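Local coordinates for protein ethylbenzene dehydrogenase alpha-subunit (Aromatoleum aromaticum, PDB 2IVF) that serves as the molybdenum- and iron–sulfur-cluster-bearing subunit of an enzyme of the molybdopterin oxidoreductase family, at residues A[77-82]-A[109-114]; A[123-128]-A[666-671]; A[413-418]-A[423-428]. All coordinates share one frame; numbering follows the deposited sequence.

Contact 1. Residues A[77-82]-A[109-114]; sequences VNWGSH and AAQTPA. With SF4 (iron/sulfur cluster), chain K.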
loop_
_atom_site.group_PDB
_atom_site.type_symbol
_atom_site.label_atom_id
_atom_site.label_comp_id
_atom_site.label_asym_id
_atom_site.label_seq_id
_atom_site.Cartn_x
_atom_site.Cartn_y
_atom_site.Cartn_z
ATOM N N VAL A 77 -6.788 24.844 -4.863
ATOM C CA VAL A 77 -6.684 23.695 -3.983
ATOM C C VAL A 77 -8.081 23.411 -3.487
ATOM O O VAL A 77 -8.806 24.335 -3.098
ATOM C CB VAL A 77 -5.739 23.940 -2.779
ATOM C CG1 VAL A 77 -5.712 22.711 -1.908
ATOM C CG2 VAL A 77 -4.323 24.334 -3.253
ATOM N N ASN A 78 -8.452 22.143 -3.542
ATOM C CA ASN A 78 -9.730 21.621 -3.017
ATOM C C ASN A 78 -9.471 20.490 -2.040
ATOM O O ASN A 78 -8.369 19.940 -2.001
ATOM C CB ASN A 78 -10.537 21.027 -4.171
ATOM C CG ASN A 78 -10.925 22.074 -5.216
ATOM O OD1 ASN A 78 -10.192 22.317 -6.148
ATOM N ND2 ASN A 78 -12.085 22.663 -5.065
ATOM N N TRP A 79 -10.512 20.076 -1.321
ATOM C CA TRP A 79 -10.418 18.916 -0.481
ATOM C C TRP A 79 -10.561 17.643 -1.296
ATOM O O TRP A 79 -11.394 17.537 -2.178
ATOM C CB TRP A 79 -11.541 18.892 0.575
ATOM C CG TRP A 79 -11.486 19.945 1.591
ATOM C CD1 TRP A 79 -12.498 20.776 1.936
ATOM C CD2 TRP A 79 -10.378 20.299 2.403
ATOM N NE1 TRP A 79 -12.103 21.597 2.970
ATOM C CE2 TRP A 79 -10.805 21.327 3.268
ATOM C CE3 TRP A 79 -9.062 19.818 2.515
ATOM C CZ2 TRP A 79 -9.967 21.914 4.198
ATOM C CZ3 TRP A 79 -8.243 20.396 3.458
ATOM C CH2 TRP A 79 -8.695 21.414 4.287
ATOM N N GLY A 80 -9.720 16.666 -0.980
ATOM C CA GLY A 80 -9.890 15.353 -1.549
ATOM C C GLY A 80 -9.525 14.249 -0.584
ATOM O O GLY A 80 -8.902 14.455 0.444
ATOM N N SER A 81 -10.004 13.071 -0.935
ATOM C CA SER A 81 -9.649 11.829 -0.297
ATOM C C SER A 81 -9.941 10.724 -1.323
ATOM O O SER A 81 -10.268 11.026 -2.491
ATOM C CB SER A 81 -10.410 11.594 1.019
ATOM O OG SER A 81 -9.752 10.607 1.782
ATOM N N HIS A 82 -9.788 9.469 -0.905
ATOM C CA HIS A 82 -9.909 8.296 -1.786
ATOM C C HIS A 82 -11.016 7.362 -1.272
ATOM O O HIS A 82 -11.120 7.146 -0.084
ATOM C CB HIS A 82 -8.518 7.657 -1.859
ATOM C CG HIS A 82 -7.421 8.682 -1.942
ATOM N ND1 HIS A 82 -6.561 8.976 -0.894
ATOM C CD2 HIS A 82 -7.153 9.594 -2.905
ATOM C CE1 HIS A 82 -5.789 9.993 -1.231
ATOM N NE2 HIS A 82 -6.107 10.370 -2.459
ATOM N N ALA A 109 -3.571 17.243 4.490
ATOM C CA ALA A 109 -3.834 18.465 5.209
ATOM C C ALA A 109 -3.270 18.390 6.628
ATOM O O ALA A 109 -2.803 19.388 7.123
ATOM C CB ALA A 109 -5.343 18.785 5.205
ATOM N N ALA A 110 -3.289 17.211 7.245
ATOM C CA ALA A 110 -2.741 17.014 8.602
ATOM C C ALA A 110 -3.446 17.969 9.600
ATOM O O ALA A 110 -2.826 18.801 10.284
ATOM C CB ALA A 110 -1.174 17.227 8.585
ATOM N N GLN A 111 -4.764 17.836 9.652
ATOM C CA GLN A 111 -5.634 18.653 10.484
ATOM C C GLN A 111 -6.592 17.743 11.273
ATOM O O GLN A 111 -7.770 18.057 11.428
ATOM C CB GLN A 111 -6.429 19.642 9.599
ATOM C CG GLN A 111 -5.537 20.710 8.973
ATOM C CD GLN A 111 -6.255 21.712 8.132
ATOM O OE1 GLN A 111 -7.253 21.434 7.507
ATOM N NE2 GLN A 111 -5.745 22.928 8.138
ATOM N N THR A 112 -6.062 16.650 11.801
ATOM C CA THR A 112 -6.861 15.717 12.615
ATOM C C THR A 112 -6.263 15.651 14.010
ATOM O O THR A 112 -5.335 14.895 14.267
ATOM C CB THR A 112 -6.940 14.352 11.976
ATOM O OG1 THR A 112 -7.330 14.504 10.620
ATOM C CG2 THR A 112 -7.915 13.438 12.735
ATOM N N PRO A 113 -6.764 16.492 14.913
ATOM C CA PRO A 113 -6.224 16.543 16.277
ATOM C C PRO A 113 -6.428 15.279 17.117
ATOM O O PRO A 113 -7.213 14.435 16.751
ATOM C CB PRO A 113 -6.973 17.722 16.903
ATOM C CG PRO A 113 -7.384 18.563 15.741
ATOM C CD PRO A 113 -7.814 17.506 14.732
ATOM N N ALA A 114 -5.701 15.181 18.225
ATOM C CA ALA A 114 -5.938 14.125 19.202
ATOM C C ALA A 114 -7.322 14.302 19.876
ATOM O O ALA A 114 -7.879 15.413 19.928
ATOM C CB ALA A 114 -4.799 14.173 20.267
HETATM FE FE1 SF4 K . -4.268 5.932 1.526
HETATM FE FE2 SF4 K . -5.684 7.465 3.262
HETATM FE FE3 SF4 K . -6.303 7.518 0.671
HETATM FE FE4 SF4 K . -6.834 5.271 2.155
HETATM S S1 SF4 K . -7.849 7.283 2.363
HETATM S S2 SF4 K . -5.862 5.387 0.014
HETATM S S3 SF4 K . -5.064 5.344 3.601
HETATM S S4 SF4 K . -4.325 8.250 1.595
#

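Contact 2. Residues A[123-128]-A[666-671]; sequences NPLGCQ and SGNPFF. With SF4 (iron/sulfur cluster), chain K.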
loop_
_atom_site.group_PDB
_atom_site.type_symbol
_atom_site.label_atom_id
_atom_site.label_comp_id
_atom_site.label_asym_id
_atom_site.label_seq_id
_atom_site.Cartn_x
_atom_site.Cartn_y
_atom_site.Cartn_z
ATOM N N ASN A 123 -2.240 12.974 12.843
ATOM C CA ASN A 123 -1.576 13.602 11.720
ATOM C C ASN A 123 -0.325 12.853 11.278
ATOM O O ASN A 123 0.370 12.281 12.114
ATOM C CB ASN A 123 -1.203 14.998 12.097
ATOM C CG ASN A 123 -2.413 15.870 12.268
ATOM O OD1 ASN A 123 -3.367 15.759 11.500
ATOM N ND2 ASN A 123 -2.379 16.739 13.256
ATOM N N PRO A 124 0.030 12.932 9.989
ATOM C CA PRO A 124 -0.680 13.582 8.901
ATOM C C PRO A 124 -1.685 12.738 8.200
ATOM O O PRO A 124 -2.333 13.242 7.276
ATOM C CB PRO A 124 0.441 13.900 7.906
ATOM C CG PRO A 124 1.450 12.796 8.086
ATOM C CD PRO A 124 1.347 12.395 9.553
ATOM N N LEU A 125 -1.775 11.469 8.587
ATOM C CA LEU A 125 -2.546 10.488 7.837
ATOM C C LEU A 125 -1.911 10.267 6.466
ATOM O O LEU A 125 -0.778 10.691 6.224
ATOM C CB LEU A 125 -4.038 10.898 7.709
ATOM C CG LEU A 125 -4.854 10.925 9.015
ATOM C CD1 LEU A 125 -6.180 11.649 8.749
ATOM C CD2 LEU A 125 -5.024 9.490 9.624
ATOM N N GLY A 126 -2.631 9.562 5.585
ATOM C CA GLY A 126 -2.173 9.358 4.246
ATOM C C GLY A 126 -1.384 8.074 4.033
ATOM O O GLY A 126 -1.038 7.336 4.971
ATOM N N CYS A 127 -1.170 7.791 2.747
ATOM C CA CYS A 127 -0.348 6.687 2.324
ATOM C C CYS A 127 0.190 6.963 0.938
ATOM O O CYS A 127 -0.134 8.013 0.315
ATOM C CB CYS A 127 -1.113 5.417 2.341
ATOM S SG CYS A 127 -2.203 5.110 0.903
ATOM N N GLN A 128 1.000 6.041 0.445
ATOM C CA GLN A 128 1.724 6.328 -0.799
ATOM C C GLN A 128 0.786 6.238 -2.027
ATOM O O GLN A 128 1.002 6.917 -3.034
ATOM C CB GLN A 128 2.979 5.429 -0.938
ATOM C CG GLN A 128 2.690 3.955 -1.362
ATOM C CD GLN A 128 2.143 3.094 -0.245
ATOM O OE1 GLN A 128 1.398 3.576 0.624
ATOM N NE2 GLN A 128 2.443 1.804 -0.286
ATOM N N SER A 666 -14.458 2.819 13.279
ATOM C CA SER A 666 -13.862 3.230 14.544
ATOM C C SER A 666 -12.379 3.617 14.470
ATOM O O SER A 666 -11.949 4.503 15.221
ATOM C CB SER A 666 -14.055 2.119 15.592
ATOM O OG SER A 666 -13.446 0.920 15.178
ATOM N N GLY A 667 -11.622 2.959 13.586
ATOM C CA GLY A 667 -10.171 3.079 13.567
ATOM C C GLY A 667 -9.716 4.507 13.370
ATOM O O GLY A 667 -8.968 5.026 14.180
ATOM N N ASN A 668 -10.201 5.135 12.286
ATOM C CA ASN A 668 -9.930 6.528 11.975
ATOM C C ASN A 668 -11.319 7.151 11.889
ATOM O O ASN A 668 -11.899 7.193 10.818
ATOM C CB ASN A 668 -9.227 6.701 10.638
ATOM C CG ASN A 668 -7.770 6.334 10.645
ATOM O OD1 ASN A 668 -7.231 5.691 11.570
ATOM N ND2 ASN A 668 -7.086 6.787 9.593
ATOM N N PRO A 669 -11.872 7.544 13.035
ATOM C CA PRO A 669 -13.311 7.781 13.184
ATOM C C PRO A 669 -13.810 9.181 12.781
ATOM O O PRO A 669 -14.451 9.905 13.571
ATOM C CB PRO A 669 -13.535 7.505 14.657
ATOM C CG PRO A 669 -12.245 7.974 15.306
ATOM C CD PRO A 669 -11.140 7.771 14.317
ATOM N N PHE A 670 -13.608 9.500 11.508
ATOM C CA PHE A 670 -13.958 10.813 10.957
ATOM C C PHE A 670 -14.321 10.627 9.521
ATOM O O PHE A 670 -13.665 9.825 8.799
ATOM C CB PHE A 670 -12.795 11.846 11.067
ATOM C CG PHE A 670 -11.419 11.242 11.078
ATOM C CD1 PHE A 670 -10.726 10.999 9.900
ATOM C CD2 PHE A 670 -10.792 10.957 12.278
ATOM C CE1 PHE A 670 -9.462 10.424 9.921
ATOM C CE2 PHE A 670 -9.539 10.377 12.329
ATOM C CZ PHE A 670 -8.840 10.138 11.142
ATOM N N PHE A 671 -15.368 11.344 9.095
ATOM C CA PHE A 671 -15.764 11.369 7.688
ATOM C C PHE A 671 -15.047 12.492 6.994
ATOM O O PHE A 671 -14.866 13.579 7.561
ATOM C CB PHE A 671 -17.249 11.684 7.580
ATOM C CG PHE A 671 -18.129 10.536 7.853
ATOM C CD1 PHE A 671 -18.404 10.141 9.146
ATOM C CD2 PHE A 671 -18.686 9.830 6.805
ATOM C CE1 PHE A 671 -19.250 9.064 9.398
ATOM C CE2 PHE A 671 -19.534 8.756 7.042
ATOM C CZ PHE A 671 -19.808 8.383 8.349
HETATM FE FE1 SF4 K . -4.268 5.932 1.526
HETATM FE FE2 SF4 K . -5.684 7.465 3.262
HETATM FE FE3 SF4 K . -6.303 7.518 0.671
HETATM FE FE4 SF4 K . -6.834 5.271 2.155
HETATM S S1 SF4 K . -7.849 7.283 2.363
HETATM S S2 SF4 K . -5.862 5.387 0.014
HETATM S S3 SF4 K . -5.064 5.344 3.601
HETATM S S4 SF4 K . -4.325 8.250 1.595
#

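Contact 3. Residues A[413-418]-A[423-428]; sequences TPEKAS and VPVSLI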
loop_
_atom_site.group_PDB
_atom_site.type_symbol
_atom_site.label_atom_id
_atom_site.label_comp_id
_atom_site.label_asym_id
_atom_site.label_seq_id
_atom_site.Cartn_x
_atom_site.Cartn_y
_atom_site.Cartn_z
ATOM N N THR A 413 -1.285 -27.923 27.186
ATOM C CA THR A 413 -0.215 -27.464 28.047
ATOM C C THR A 413 0.784 -26.775 27.104
ATOM O O THR A 413 0.774 -26.996 25.895
ATOM C CB THR A 413 0.450 -28.640 28.779
ATOM O OG1 THR A 413 1.058 -29.512 27.801
ATOM C CG2 THR A 413 -0.608 -29.418 29.624
ATOM N N PRO A 414 1.615 -25.896 27.628
ATOM C CA PRO A 414 2.540 -25.226 26.718
ATOM C C PRO A 414 3.405 -26.146 25.863
ATOM O O PRO A 414 3.647 -25.860 24.705
ATOM C CB PRO A 414 3.398 -24.391 27.666
ATOM C CG PRO A 414 2.530 -24.135 28.820
ATOM C CD PRO A 414 1.743 -25.400 29.004
ATOM N N GLU A 415 3.891 -27.224 26.440
ATOM C CA GLU A 415 4.628 -28.226 25.706
ATOM C C GLU A 415 3.779 -28.767 24.568
ATOM O O GLU A 415 4.223 -28.844 23.436
ATOM C CB GLU A 415 5.032 -29.369 26.645
ATOM C CG GLU A 415 6.064 -28.969 27.706
ATOM C CD GLU A 415 5.493 -28.182 28.901
ATOM O OE1 GLU A 415 4.248 -28.105 29.088
ATOM O OE2 GLU A 415 6.323 -27.640 29.663
ATOM N N LYS A 416 2.535 -29.137 24.861
ATOM C CA LYS A 416 1.665 -29.692 23.816
ATOM C C LYS A 416 1.212 -28.660 22.794
ATOM O O LYS A 416 1.217 -28.930 21.590
ATOM C CB LYS A 416 0.472 -30.357 24.474
ATOM C CG LYS A 416 0.888 -31.540 25.250
ATOM C CD LYS A 416 -0.308 -32.225 25.878
ATOM C CE LYS A 416 0.112 -33.281 26.880
ATOM N NZ LYS A 416 -1.099 -33.943 27.480
ATOM N N ALA A 417 0.876 -27.452 23.256
ATOM C CA ALA A 417 0.432 -26.385 22.379
ATOM C C ALA A 417 1.602 -26.021 21.457
ATOM O O ALA A 417 1.417 -25.827 20.263
ATOM C CB ALA A 417 0.015 -25.187 23.182
ATOM N N SER A 418 2.810 -25.956 22.021
ATOM C CA SER A 418 4.020 -25.695 21.230
ATOM C C SER A 418 4.207 -26.717 20.099
ATOM O O SER A 418 4.570 -26.355 18.987
ATOM C CB SER A 418 5.246 -25.707 22.130
ATOM O OG SER A 418 6.423 -25.635 21.358
ATOM N N VAL A 423 5.264 -22.518 18.307
ATOM C CA VAL A 423 5.734 -21.396 19.135
ATOM C C VAL A 423 6.463 -22.013 20.322
ATOM O O VAL A 423 5.970 -22.981 20.897
ATOM C CB VAL A 423 4.535 -20.551 19.595
ATOM C CG1 VAL A 423 4.981 -19.353 20.443
ATOM C CG2 VAL A 423 3.779 -20.063 18.373
ATOM N N PRO A 424 7.664 -21.510 20.666
ATOM C CA PRO A 424 8.409 -22.087 21.777
ATOM C C PRO A 424 7.606 -22.029 23.079
ATOM O O PRO A 424 6.855 -21.069 23.322
ATOM C CB PRO A 424 9.672 -21.188 21.873
ATOM C CG PRO A 424 9.782 -20.555 20.606
ATOM C CD PRO A 424 8.399 -20.401 20.021
ATOM N N VAL A 425 7.736 -23.065 23.896
ATOM C CA VAL A 425 7.157 -23.102 25.249
ATOM C C VAL A 425 7.403 -21.833 26.085
ATOM O O VAL A 425 6.483 -21.314 26.765
ATOM C CB VAL A 425 7.694 -24.318 26.013
ATOM C CG1 VAL A 425 7.273 -24.283 27.476
ATOM C CG2 VAL A 425 7.205 -25.620 25.321
ATOM N N SER A 426 8.623 -21.321 26.014
ATOM C CA SER A 426 9.021 -20.154 26.799
ATOM C C SER A 426 8.122 -18.974 26.479
ATOM O O SER A 426 7.725 -18.211 27.350
ATOM C CB SER A 426 10.498 -19.819 26.549
ATOM O OG SER A 426 10.798 -19.615 25.156
ATOM N N LEU A 427 7.805 -18.834 25.207
ATOM C CA LEU A 427 7.014 -17.713 24.730
ATOM C C LEU A 427 5.516 -17.886 25.033
ATOM O O LEU A 427 4.807 -16.931 25.327
ATOM C CB LEU A 427 7.277 -17.557 23.222
ATOM C CG LEU A 427 6.833 -16.305 22.510
ATOM C CD1 LEU A 427 7.154 -15.006 23.355
ATOM C CD2 LEU A 427 7.431 -16.238 21.099
ATOM N N ILE A 428 5.026 -19.105 24.910
ATOM C CA ILE A 428 3.673 -19.433 25.343
ATOM C C ILE A 428 3.501 -19.089 26.842
ATOM O O ILE A 428 2.546 -18.386 27.240
ATOM C CB ILE A 428 3.371 -20.903 25.101
ATOM C CG1 ILE A 428 3.352 -21.187 23.580
ATOM C CG2 ILE A 428 2.039 -21.288 25.830
ATOM C CD1 ILE A 428 3.013 -22.702 23.161
#

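Contact 1. Residues A[77-82]-A[109-114]
Trp79 and Ala109 mark the closest approach of the two backbones, and even there the CA atoms stay 8.7 Å apart. Residues 77-80 lie on strand 76-80, an outer strand of a three-stranded antiparallel sheet, whereas 109-114 is irregular chain that has just left strand 102-108. No hydrogen bond joins the two segments, so a large side chain, the Trp79 indole, has to span the distance. With CG beside the backbone N and opposite the carbonyl carbon (chi1 -67°), the six-membered part of the ring reaches across, and its rim atom CZ3 lies 3.7 Å from Ala109 CB, which sits at the indole edge, near its plane. A second approach comes from Gln111, whose chain runs extended beyond CG at about a right angle to Trp79 and brings OE1 to 3.5 Å from Trp79 CH2. The amide is steeply turned against the indole, with 58° between the two planes. Lys93 ties the group together: its NZ is hydrogen-bonded to Gln111 OE1, and it makes a cation-pi contact with Trp79. Trp79 NE1 is hydrogen-bonded to Lys764 O.

Past the end of the strand, the chain runs straight into the iron–sulfur site. His82 ND1 binds FE3 of the cluster at 2.2 Å. The ring's NE2 is hydrogen-bonded to Tyr656 OH, a second-shell link that, together with the bond to iron, should restrict the turning of the ring.

The contact joins the outer strand 76-80 to the loop that follows the other outer strand, 102-108, with strand 94-99 between those two strands in the sheet; Tyr95 of the middle strand touches Ala109 and Gln111. Strand 670-676 packs Phe673 against Trp79, whose backbone is hydrogen-bonded to that of Asp675.

Contact 2. Residues A[123-128]-A[666-671]
The loop that delivers a cysteine to the iron–sulfur cluster meets the start of strand 670-676 and the turn leading into it through one side chain, Leu125, packed against Asn668 and Phe670. CD1 comes within 3.7 Å of Phe670 CE1, approaching the ring obliquely, while Leu125 CD2 passes alongside the amide of Asn668, 3.4 Å from ND2. The Phe670 ring is held from its own segment as well, since one face rests on Asn668 C. Its chi1 of 27° lies well off a staggered value, consistent with some strain.

The buried Asn668 amide is well supplied with partners: OD1 is hydrogen-bonded to Tyr261 and Ser264, and ND2 to Gly90 O and Ser263. Tyr122 meets the Phe670 ring edge-to-face.

Beyond Leu125 the chain turns through Gly126, whose CA lies 3.6 Å from cluster S4, and Cys127 then binds FE1 through SG at 2.3 Å. On the other segment Pro669 is the centre of an inverse gamma turn, with Phe670 N hydrogen-bonded to Asn668 O. With His82 on FE3 and Cys86, Cys92 and Cys127 in the pocket, the site fits the one-histidine, three-cysteine cluster found in relatives such as respiratory nitrate reductase.

Contact 3. Residues A[413-418]-A[423-428]
Val425 and Ile428 are the two bumps that helix 425-437 presents to helix 414-421, and each finds its own hollow. Val425 CG2 lies 3.6 Å from Pro414 O and also rests on Glu415 CA and Ser418 CB. The other methyl, Val425 CG1, turns to the proline ring and lies 3.9 Å from Pro414 CB. One turn further along, Ile428 stretches its CD1 into the neighbouring dip bounded by Pro414, Ala417 and Ser418, reaching 3.5 Å from Ser418 N. Because CG1 of Ile428 lies opposite the carbonyl carbon (chi1 -66°) and the chain is extended beyond it, CD1 reaches deep, while Ile428 CG2 stays behind at 3.9 Å from Pro414 CB. Pro414 and Ser418, one helical turn apart, form the low ridge between the two dips.

The motif is a pair of consecutive helices joined by a short turn, so the second packs against the first almost as soon as it starts. Thr413 is the N-cap of the first, its OG1 accepting a weak bond from Lys416 N; Pro424 holds the same position for the second. Across the turn, Ser418 OG donates to Val423 O at 2.7 Å. The bond meets the carbonyl at 141° from above its plane, just before the second helix begins.

Glu415 bends at chi2 over Val425, its OE2 making a salt bridge with Arg429. On the buried side, helix 303-316 covers Pro414 with Gln312 and Val313, and Ile428 with Leu310. Ser426 points its CB away from this interface, and its hydroxyl is hydrogen-bonded to Glu286 OE1 and Ile287 N of the beta-subunit.

In the fold
Contacts 1 and 2 act as neighbours around one cofactor: their centres are 9 Å apart, and each supplies a ligand to the same iron–sulfur cluster. They also touch directly, with Thr112 N 2.9 Å from Asn123 OD1 in a probable hydrogen bond and Thr112 CG2 3.5 Å from Phe670 CE2. Contact 3 is remote, its centre about 46 Å from that of contact 1 and 38 Å from that of contact 2, though in sequence it is nested within the long loop that contact 2 closes. The MGD cofactor spans part of this separation: it lies about 10 Å from the Asn668 side chain in contact 2 and about 9 Å from that of Val423 in contact 3.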